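Local coordinates for putative cell invasion protein with MAC/Perforin domain (PDB 3KK7) that is of unproven function but belongs to the membrane-attack complex/perforin family and may act on membranes or in cell invasion, at residues I471-K483 / I492-D505. Residues are numbered along the deposited sequence; the frame is centred on the assembly and turned at random.
Sequences INNVDEKGMYKFK and IYNPTSMYCFAYYD
Tyr499 lies at the centre, its ring filling the bend made by residues 471-479. Val474 CG2 sits over one face, 4.1 Å from the ring centroid, a CH-pi contact suited to a compact branched side chain, while Asn494 CB lies against the opposite face, toward its rim. Ile471 CG2 packs against Tyr499 CB and CG, the side chains crossing at about a right angle, and CD1 of Ile471 meets the edge of Phe501. Selenomethionine Met479 places SE obliquely beside the Tyr499 ring, a Met-aromatic contact. A tyrosine suits this place because its hydroxyl also serves the backbone: Asp475 N donates to Tyr499 OH at 2.8 Å (160°), near the ring plane, and Asn494 ND2 adds a weak bond.

Asn494 OD1 in turn accepts from Thr496 N, an Asx turn, and from Ser497 N, completing an Asx motif; the two bonds help hold the bend between strands. Ser497 OG, small enough to approach the backbone, reaches Asn473 O at 2.8 Å. Farther along, Tyr480 and Tyr493 form an antiparallel hydrogen-bonded pair, with Tyr480 N 3.0 Å from Tyr493 O and Tyr493 N donating back to Tyr480 O at 2.8 Å; the Tyr493 ring packs on Tyr480 CB and its hydroxyl bonds to Lys525 O.

The contact thus ties strand 468-472, which pairs with 407-411 in another sheet, to the four-stranded D3 sheet through apolar packing, while side-chain hydroxyls satisfy backbone groups where the two segments do not pair as strands.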
loop_
_atom_site.group_PDB
_atom_site.type_symbol
_atom_site.label_atom_id
_atom_site.label_comp_id
_atom_site.label_asym_id
_atom_site.label_seq_id
_atom_site.Cartn_x
_atom_site.Cartn_y
_atom_site.Cartn_z
ATOM N N ILE A 471 3.299 24.764 0.768
ATOM C CA ILE A 471 2.125 25.403 1.350
ATOM C C ILE A 471 2.371 26.910 1.341
ATOM O O ILE A 471 3.204 27.429 2.102
ATOM C CB ILE A 471 1.826 24.961 2.793
ATOM C CG1 ILE A 471 2.126 23.482 3.036
ATOM C CG2 ILE A 471 0.351 25.253 3.122
ATOM C CD1 ILE A 471 2.086 23.125 4.528
ATOM N N ASN A 472 1.661 27.608 0.459
ATOM C CA ASN A 472 1.796 29.067 0.335
ATOM C C ASN A 472 1.140 29.782 1.486
ATOM O O ASN A 472 0.167 29.285 2.054
ATOM C CB ASN A 472 1.125 29.580 -0.935
ATOM C CG ASN A 472 1.761 29.056 -2.191
ATOM O OD1 ASN A 472 2.982 28.881 -2.262
ATOM N ND2 ASN A 472 0.940 28.834 -3.215
ATOM N N ASN A 473 1.658 30.966 1.803
ATOM C CA ASN A 473 1.027 31.850 2.773
ATOM C C ASN A 473 0.723 31.167 4.104
ATOM O O ASN A 473 -0.366 31.351 4.662
ATOM C CB ASN A 473 -0.269 32.410 2.183
ATOM C CG ASN A 473 -0.071 32.984 0.806
ATOM O OD1 ASN A 473 0.972 33.565 0.519
ATOM N ND2 ASN A 473 -1.066 32.830 -0.060
ATOM N N VAL A 474 1.667 30.367 4.603
ATOM C CA VAL A 474 1.470 29.729 5.897
ATOM C C VAL A 474 1.532 30.823 6.924
ATOM O O VAL A 474 2.415 31.673 6.867
ATOM C CB VAL A 474 2.504 28.658 6.214
ATOM C CG1 VAL A 474 2.531 28.393 7.714
ATOM C CG2 VAL A 474 2.191 27.381 5.441
ATOM N N ASP A 475 0.560 30.817 7.832
ATOM C CA ASP A 475 0.433 31.845 8.857
ATOM C C ASP A 475 -0.211 31.215 10.086
ATOM O O ASP A 475 -1.424 30.994 10.151
ATOM C CB ASP A 475 -0.367 33.053 8.327
ATOM C CG ASP A 475 -0.604 34.154 9.393
ATOM O OD1 ASP A 475 -0.557 33.891 10.620
ATOM O OD2 ASP A 475 -0.877 35.295 8.972
ATOM N N GLU A 476 0.637 30.937 11.067
ATOM C CA GLU A 476 0.220 30.311 12.300
ATOM C C GLU A 476 -0.891 31.089 13.026
ATOM O O GLU A 476 -1.609 30.493 13.825
ATOM C CB GLU A 476 1.431 30.121 13.214
ATOM C CG GLU A 476 2.396 29.013 12.766
ATOM C CD GLU A 476 3.255 29.367 11.560
ATOM O OE1 GLU A 476 3.519 30.559 11.370
ATOM O OE2 GLU A 476 3.660 28.450 10.793
ATOM N N LYS A 477 -1.044 32.391 12.739
ATOM C CA LYS A 477 -2.042 33.223 13.426
ATOM C C LYS A 477 -3.457 33.034 12.908
ATOM O O LYS A 477 -4.413 33.376 13.610
ATOM C CB LYS A 477 -1.723 34.727 13.331
ATOM C CG LYS A 477 -0.314 35.136 13.717
ATOM C CD LYS A 477 -0.233 36.645 13.991
ATOM C CE LYS A 477 1.140 37.241 13.669
ATOM N NZ LYS A 477 1.328 37.437 12.197
ATOM N N GLY A 478 -3.606 32.506 11.694
ATOM C CA GLY A 478 -4.912 32.503 11.025
ATOM C C GLY A 478 -5.714 31.215 11.088
ATOM O O GLY A 478 -6.361 30.847 10.107
HETATM N N MSE A 479 -5.737 30.548 12.239
HETATM C CA MSE A 479 -6.246 29.192 12.269
HETATM C C MSE A 479 -7.333 28.857 13.234
HETATM O O MSE A 479 -7.477 29.472 14.283
HETATM C CB MSE A 479 -5.083 28.268 12.492
HETATM C CG MSE A 479 -4.044 28.583 11.488
HETATM SE SE MSE A 479 -2.960 27.137 11.106
HETATM C CE MSE A 479 -4.148 25.868 10.229
ATOM N N TYR A 480 -8.101 27.855 12.831
ATOM C CA TYR A 480 -9.145 27.280 13.642
ATOM C C TYR A 480 -8.912 25.776 13.675
ATOM O O TYR A 480 -8.111 25.246 12.916
ATOM C CB TYR A 480 -10.518 27.573 13.040
ATOM C CG TYR A 480 -10.894 29.043 12.973
ATOM C CD1 TYR A 480 -11.627 29.643 13.985
ATOM C CD2 TYR A 480 -10.540 29.818 11.872
ATOM C CE1 TYR A 480 -11.989 30.984 13.907
ATOM C CE2 TYR A 480 -10.894 31.150 11.786
ATOM C CZ TYR A 480 -11.613 31.724 12.806
ATOM O OH TYR A 480 -11.955 33.040 12.713
ATOM N N LYS A 481 -9.619 25.091 14.557
ATOM C CA LYS A 481 -9.493 23.651 14.650
ATOM C C LYS A 481 -10.837 23.028 15.025
ATOM O O LYS A 481 -11.725 23.699 15.589
ATOM C CB LYS A 481 -8.436 23.285 15.696
ATOM C CG LYS A 481 -8.917 23.490 17.113
ATOM C CD LYS A 481 -7.827 23.348 18.155
ATOM C CE LYS A 481 -8.435 23.384 19.554
ATOM N NZ LYS A 481 -7.384 23.376 20.572
ATOM N N PHE A 482 -10.974 21.744 14.715
ATOM C CA PHE A 482 -12.087 20.954 15.234
ATOM C C PHE A 482 -11.694 19.474 15.273
ATOM O O PHE A 482 -10.801 19.039 14.529
ATOM C CB PHE A 482 -13.359 21.166 14.403
ATOM C CG PHE A 482 -13.322 20.499 13.061
ATOM C CD1 PHE A 482 -12.682 21.108 11.986
ATOM C CD2 PHE A 482 -13.920 19.254 12.870
ATOM C CE1 PHE A 482 -12.647 20.485 10.727
ATOM C CE2 PHE A 482 -13.881 18.613 11.619
ATOM C CZ PHE A 482 -13.246 19.224 10.545
ATOM N N LYS A 483 -12.362 18.720 16.146
ATOM C CA LYS A 483 -12.154 17.288 16.233
ATOM C C LYS A 483 -13.274 16.521 15.563
ATOM O O LYS A 483 -14.433 16.734 15.886
ATOM C CB LYS A 483 -12.055 16.840 17.688
ATOM C CG LYS A 483 -11.467 15.464 17.828
ATOM C CD LYS A 483 -11.225 15.087 19.266
ATOM C CE LYS A 483 -12.504 14.694 19.948
ATOM N NZ LYS A 483 -12.177 13.907 21.149
ATOM N N ILE A 492 -6.618 21.154 12.082
ATOM C CA ILE A 492 -6.272 22.558 12.267
ATOM C C ILE A 492 -6.134 23.158 10.874
ATOM O O ILE A 492 -5.315 22.710 10.078
ATOM C CB ILE A 492 -4.987 22.718 13.085
ATOM C CG1 ILE A 492 -5.123 21.895 14.368
ATOM C CG2 ILE A 492 -4.742 24.171 13.415
ATOM C CD1 ILE A 492 -4.086 22.204 15.445
ATOM N N TYR A 493 -6.971 24.147 10.578
ATOM C CA TYR A 493 -7.118 24.636 9.217
ATOM C C TYR A 493 -7.055 26.134 9.164
ATOM O O TYR A 493 -7.492 26.811 10.088
ATOM C CB TYR A 493 -8.441 24.154 8.602
ATOM C CG TYR A 493 -9.697 24.721 9.230
ATOM C CD1 TYR A 493 -10.222 24.170 10.395
ATOM C CD2 TYR A 493 -10.386 25.783 8.628
ATOM C CE1 TYR A 493 -11.389 24.659 10.957
ATOM C CE2 TYR A 493 -11.555 26.295 9.188
ATOM C CZ TYR A 493 -12.049 25.733 10.355
ATOM O OH TYR A 493 -13.194 26.240 10.925
ATOM N N ASN A 494 -6.481 26.622 8.068
ATOM C CA ASN A 494 -6.358 28.048 7.786
ATOM C C ASN A 494 -7.346 28.424 6.680
ATOM O O ASN A 494 -7.091 28.143 5.503
ATOM C CB ASN A 494 -4.932 28.364 7.350
ATOM C CG ASN A 494 -4.685 29.849 7.181
ATOM O OD1 ASN A 494 -5.480 30.566 6.564
ATOM N ND2 ASN A 494 -3.569 30.315 7.717
ATOM N N PRO A 495 -8.467 29.072 7.046
ATOM C CA PRO A 495 -9.504 29.336 6.072
ATOM C C PRO A 495 -9.232 30.544 5.162
ATOM O O PRO A 495 -10.095 30.876 4.358
ATOM C CB PRO A 495 -10.709 29.591 6.949
ATOM C CG PRO A 495 -10.125 30.357 8.077
ATOM C CD PRO A 495 -8.776 29.718 8.327
ATOM N N THR A 496 -8.066 31.185 5.276
ATOM C CA THR A 496 -7.634 32.169 4.289
ATOM C C THR A 496 -6.732 31.536 3.237
ATOM O O THR A 496 -6.877 31.829 2.053
ATOM C CB THR A 496 -6.846 33.292 4.916
ATOM O OG1 THR A 496 -7.441 33.650 6.167
ATOM C CG2 THR A 496 -6.806 34.497 3.984
ATOM N N SER A 497 -5.809 30.669 3.662
ATOM C CA SER A 497 -4.812 30.060 2.762
ATOM C C SER A 497 -5.146 28.628 2.298
ATOM O O SER A 497 -4.521 28.105 1.383
ATOM C CB SER A 497 -3.441 30.083 3.437
ATOM O OG SER A 497 -3.059 31.405 3.736
HETATM N N MSE A 498 -6.110 27.989 2.950
HETATM C CA MSE A 498 -6.680 26.714 2.490
HETATM C C MSE A 498 -5.767 25.538 2.733
HETATM O O MSE A 498 -5.784 24.554 1.995
HETATM C CB MSE A 498 -7.106 26.787 1.010
HETATM C CG MSE A 498 -7.942 28.053 0.670
HETATM SE SE MSE A 498 -9.367 28.462 1.989
HETATM C CE MSE A 498 -10.555 26.934 1.682
ATOM N N TYR A 499 -4.995 25.608 3.810
ATOM C CA TYR A 499 -4.169 24.478 4.200
ATOM C C TYR A 499 -4.606 24.018 5.574
ATOM O O TYR A 499 -5.285 24.756 6.293
ATOM C CB TYR A 499 -2.669 24.826 4.148
ATOM C CG TYR A 499 -2.212 25.799 5.189
ATOM C CD1 TYR A 499 -1.913 25.369 6.479
ATOM C CD2 TYR A 499 -2.056 27.160 4.891
ATOM C CE1 TYR A 499 -1.498 26.260 7.455
ATOM C CE2 TYR A 499 -1.619 28.062 5.873
ATOM C CZ TYR A 499 -1.351 27.594 7.152
ATOM O OH TYR A 499 -0.919 28.431 8.138
ATOM N N CYS A 500 -4.204 22.795 5.921
ATOM C CA CYS A 500 -4.636 22.163 7.133
ATOM C C CYS A 500 -3.668 21.073 7.632
ATOM O O CYS A 500 -3.262 20.186 6.866
ATOM C CB CYS A 500 -6.021 21.566 6.896
ATOM S SG CYS A 500 -6.568 20.390 8.161
ATOM N N PHE A 501 -3.318 21.146 8.923
ATOM C CA PHE A 501 -2.517 20.121 9.580
ATOM C C PHE A 501 -3.449 19.253 10.396
ATOM O O PHE A 501 -4.237 19.771 11.200
ATOM C CB PHE A 501 -1.438 20.703 10.509
ATOM C CG PHE A 501 -0.510 21.703 9.857
ATOM C CD1 PHE A 501 -0.059 21.540 8.562
ATOM C CD2 PHE A 501 -0.059 22.811 10.573
ATOM C CE1 PHE A 501 0.816 22.476 7.970
ATOM C CE2 PHE A 501 0.808 23.768 9.988
ATOM C CZ PHE A 501 1.244 23.587 8.688
ATOM N N ALA A 502 -3.353 17.931 10.206
ATOM C CA ALA A 502 -4.174 16.963 10.963
ATOM C C ALA A 502 -3.335 16.098 11.925
ATOM O O ALA A 502 -2.146 15.920 11.717
ATOM C CB ALA A 502 -4.970 16.066 9.989
ATOM N N TYR A 503 -3.961 15.567 12.970
ATOM C CA TYR A 503 -3.304 14.591 13.866
ATOM C C TYR A 503 -4.326 13.887 14.761
ATOM O O TYR A 503 -5.291 14.516 15.203
ATOM C CB TYR A 503 -2.165 15.213 14.726
ATOM C CG TYR A 503 -2.542 16.320 15.721
ATOM C CD1 TYR A 503 -2.368 17.664 15.410
ATOM C CD2 TYR A 503 -3.025 16.014 16.998
ATOM C CE1 TYR A 503 -2.709 18.680 16.340
ATOM C CE2 TYR A 503 -3.366 17.005 17.919
ATOM C CZ TYR A 503 -3.206 18.328 17.588
ATOM O OH TYR A 503 -3.544 19.300 18.508
ATOM N N TYR A 504 -4.112 12.590 15.010
ATOM C CA TYR A 504 -4.921 11.839 15.979
ATOM C C TYR A 504 -4.775 12.456 17.376
ATOM O O TYR A 504 -3.722 12.983 17.705
ATOM C CB TYR A 504 -4.534 10.360 15.996
ATOM C CG TYR A 504 -5.332 9.578 17.012
ATOM C CD1 TYR A 504 -6.632 9.145 16.735
ATOM C CD2 TYR A 504 -4.810 9.323 18.288
ATOM C CE1 TYR A 504 -7.381 8.459 17.701
ATOM C CE2 TYR A 504 -5.552 8.638 19.259
ATOM C CZ TYR A 504 -6.823 8.216 18.958
ATOM O OH TYR A 504 -7.524 7.548 19.927
ATOM N N ASP A 505 -5.842 12.386 18.177
ATOM C CA ASP A 505 -5.932 13.107 19.445
ATOM C C ASP A 505 -5.172 12.436 20.588
ATOM O O ASP A 505 -5.747 11.778 21.475
ATOM C CB ASP A 505 -7.397 13.329 19.848
ATOM C CG ASP A 505 -7.550 14.312 21.003
ATOM O OD1 ASP A 505 -6.577 15.022 21.321
ATOM O OD2 ASP A 505 -8.652 14.408 21.581
#